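Endo-1,3-beta-glucanase, family GH16 (Zobellia galactanivorans, PDB 4CRQ) probably hydrolyses internal beta-1,3-glucosidic bonds of laminarin, this chain being the calcium-binding GH16 catalytic module of a larger modular enzyme. Local coordinates at residues I168-D173 with N178-S183. The protein carries 1 engineered substitution. Numbering follows the deposited sequence.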
# COMPACT_ATOMS: atom_id res chain seq x y z
N ILE A 168 4.34 15.13 5.65
CA ILE A 168 3.74 14.20 4.67
C ILE A 168 2.29 14.66 4.61
O ILE A 168 1.65 14.87 5.66
CB ILE A 168 3.85 12.71 5.05
CG1 ILE A 168 5.33 12.31 5.16
CG2 ILE A 168 3.10 11.80 4.05
CD1 ILE A 168 5.60 11.01 5.90
N LYS A 169 1.78 14.82 3.39
CA LYS A 169 0.38 15.19 3.16
C LYS A 169 -0.25 14.09 2.31
O LYS A 169 0.40 13.59 1.39
CB LYS A 169 0.28 16.55 2.46
CG LYS A 169 0.89 17.74 3.22
CD LYS A 169 0.94 18.94 2.28
CE LYS A 169 1.90 20.04 2.72
NZ LYS A 169 1.24 21.11 3.49
N TRP A 170 -1.51 13.74 2.61
CA TRP A 170 -2.26 12.74 1.84
C TRP A 170 -3.38 13.39 1.07
O TRP A 170 -3.99 14.37 1.53
CB TRP A 170 -2.89 11.69 2.75
CG TRP A 170 -1.94 10.73 3.40
CD1 TRP A 170 -1.69 9.40 3.04
CD2 TRP A 170 -1.09 10.98 4.57
NE1 TRP A 170 -0.76 8.84 3.87
CE2 TRP A 170 -0.36 9.73 4.81
CE3 TRP A 170 -0.86 12.08 5.41
CZ2 TRP A 170 0.56 9.60 5.86
CZ3 TRP A 170 0.06 11.94 6.46
CH2 TRP A 170 0.76 10.73 6.68
N PHE A 171 -3.68 12.80 -0.10
CA PHE A 171 -4.71 13.29 -1.01
C PHE A 171 -5.46 12.16 -1.67
O PHE A 171 -4.87 11.09 -1.92
CB PHE A 171 -4.08 14.13 -2.14
CG PHE A 171 -3.15 15.24 -1.68
CD1 PHE A 171 -1.80 14.96 -1.39
CD2 PHE A 171 -3.61 16.56 -1.53
CE1 PHE A 171 -0.92 15.97 -0.97
CE2 PHE A 171 -2.74 17.58 -1.10
CZ PHE A 171 -1.40 17.29 -0.82
N VAL A 172 -6.74 12.40 -1.96
CA VAL A 172 -7.52 11.53 -2.84
C VAL A 172 -8.05 12.52 -3.84
O VAL A 172 -8.68 13.52 -3.42
CB VAL A 172 -8.66 10.72 -2.16
CG1 VAL A 172 -9.51 10.01 -3.23
CG2 VAL A 172 -8.07 9.72 -1.19
N ASP A 173 -7.78 12.26 -5.13
CA ASP A 173 -8.23 13.14 -6.21
C ASP A 173 -7.85 14.61 -5.94
O ASP A 173 -8.62 15.55 -6.25
CB ASP A 173 -9.76 12.98 -6.41
CG ASP A 173 -10.16 11.63 -7.02
OD1 ASP A 173 -9.35 11.00 -7.75
OD2 ASP A 173 -11.31 11.22 -6.77
N ASN A 178 -5.12 14.48 5.29
CA ASN A 178 -4.22 14.19 6.39
C ASN A 178 -2.89 14.86 6.18
O ASN A 178 -2.45 15.01 5.03
CB ASN A 178 -4.07 12.66 6.58
CG ASN A 178 -3.62 12.26 7.98
OD1 ASN A 178 -3.78 13.01 8.96
ND2 ASN A 178 -3.06 11.06 8.09
N GLU A 179 -2.27 15.27 7.30
CA GLU A 179 -0.95 15.87 7.31
C GLU A 179 -0.29 15.48 8.62
O GLU A 179 -0.96 15.45 9.67
CB GLU A 179 -1.03 17.40 7.14
CG GLU A 179 0.33 18.09 6.91
CD GLU A 179 0.24 19.58 6.63
OE1 GLU A 179 -0.85 20.09 6.29
OE2 GLU A 179 1.28 20.26 6.76
N VAL A 180 1.00 15.19 8.54
CA VAL A 180 1.84 14.93 9.71
C VAL A 180 3.09 15.80 9.57
O VAL A 180 3.65 15.95 8.48
CB VAL A 180 2.25 13.44 9.94
CG1 VAL A 180 1.06 12.62 10.35
CG2 VAL A 180 2.95 12.80 8.74
N ASP A 181 3.49 16.37 10.70
CA ASP A 181 4.69 17.14 10.81
C ASP A 181 5.83 16.14 11.09
O ASP A 181 5.74 15.30 12.00
CB ASP A 181 4.49 18.21 11.90
CG ASP A 181 5.76 18.98 12.27
OD1 ASP A 181 6.76 18.99 11.51
OD2 ASP A 181 5.74 19.60 13.36
N ILE A 182 6.88 16.20 10.27
CA ILE A 182 8.08 15.37 10.48
C ILE A 182 9.35 16.24 10.63
O ILE A 182 10.44 15.70 10.76
CB ILE A 182 8.26 14.23 9.40
CG1 ILE A 182 8.45 14.79 7.97
CG2 ILE A 182 7.13 13.20 9.48
CD1 ILE A 182 9.07 13.82 6.97
N SER A 183 9.20 17.58 10.61
CA SER A 183 10.37 18.50 10.67
C SER A 183 11.28 18.21 11.87
O SER A 183 10.80 18.05 13.01
CB SER A 183 9.95 19.97 10.62
OG SER A 183 9.09 20.30 11.69
O HOH W 1 -1.31 21.85 3.39
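Ile168 and Val180 are joined by two backbone hydrogen bonds, Ile168 N to Val180 O and Val180 N to Ile168 O, each 3.0 Å long. Two residues further on, Trp170 N reaches Asn178 O at 2.9 Å. The strands run antiparallel, 173° between their directions, with Lys169 facing Glu179 as a non-hydrogen-bonded pair.

The packing centres on the Trp170 indole. With chi1 at -158°, CG of Asn178 swings away from the backbone N, which lays the side chain alongside the indole: CB sits 3.5 Å from Trp170 CE3, and ND2 lies over the six-membered ring near its rim, amide and indole planes 28° apart. Ile168 CG2 presses on the opposite face, while Val180 CG2 meets the indole edge at CH2 (3.7 Å). NE1 is tied down elsewhere, bonded to the Asp117 carbonyl. A leucine in place of Trp170 would probably leave that carbonyl without its donor and open a gap between Ile168 and the Asn178 amide.

On the other face, Lys169 and Glu179 lie side by side. In the conformer given, one of two for Glu179, Lys169 NZ meets OE2 in a long, weak salt bridge (3.4 Å), so this pairing is doubtful; Glu179 OE1 is bonded to Gln176.

At the strand's last residue, Asp181 OD1 accepts from the backbone N of Ser183, which makes an Asx turn, and also from Ser183 OG. Together the strands 167-172 and 175-181 form a beta hairpin of the GH16 jelly roll, with Ile168, Trp170 and Val180 turned inward onto Ile132 of strand 127-135.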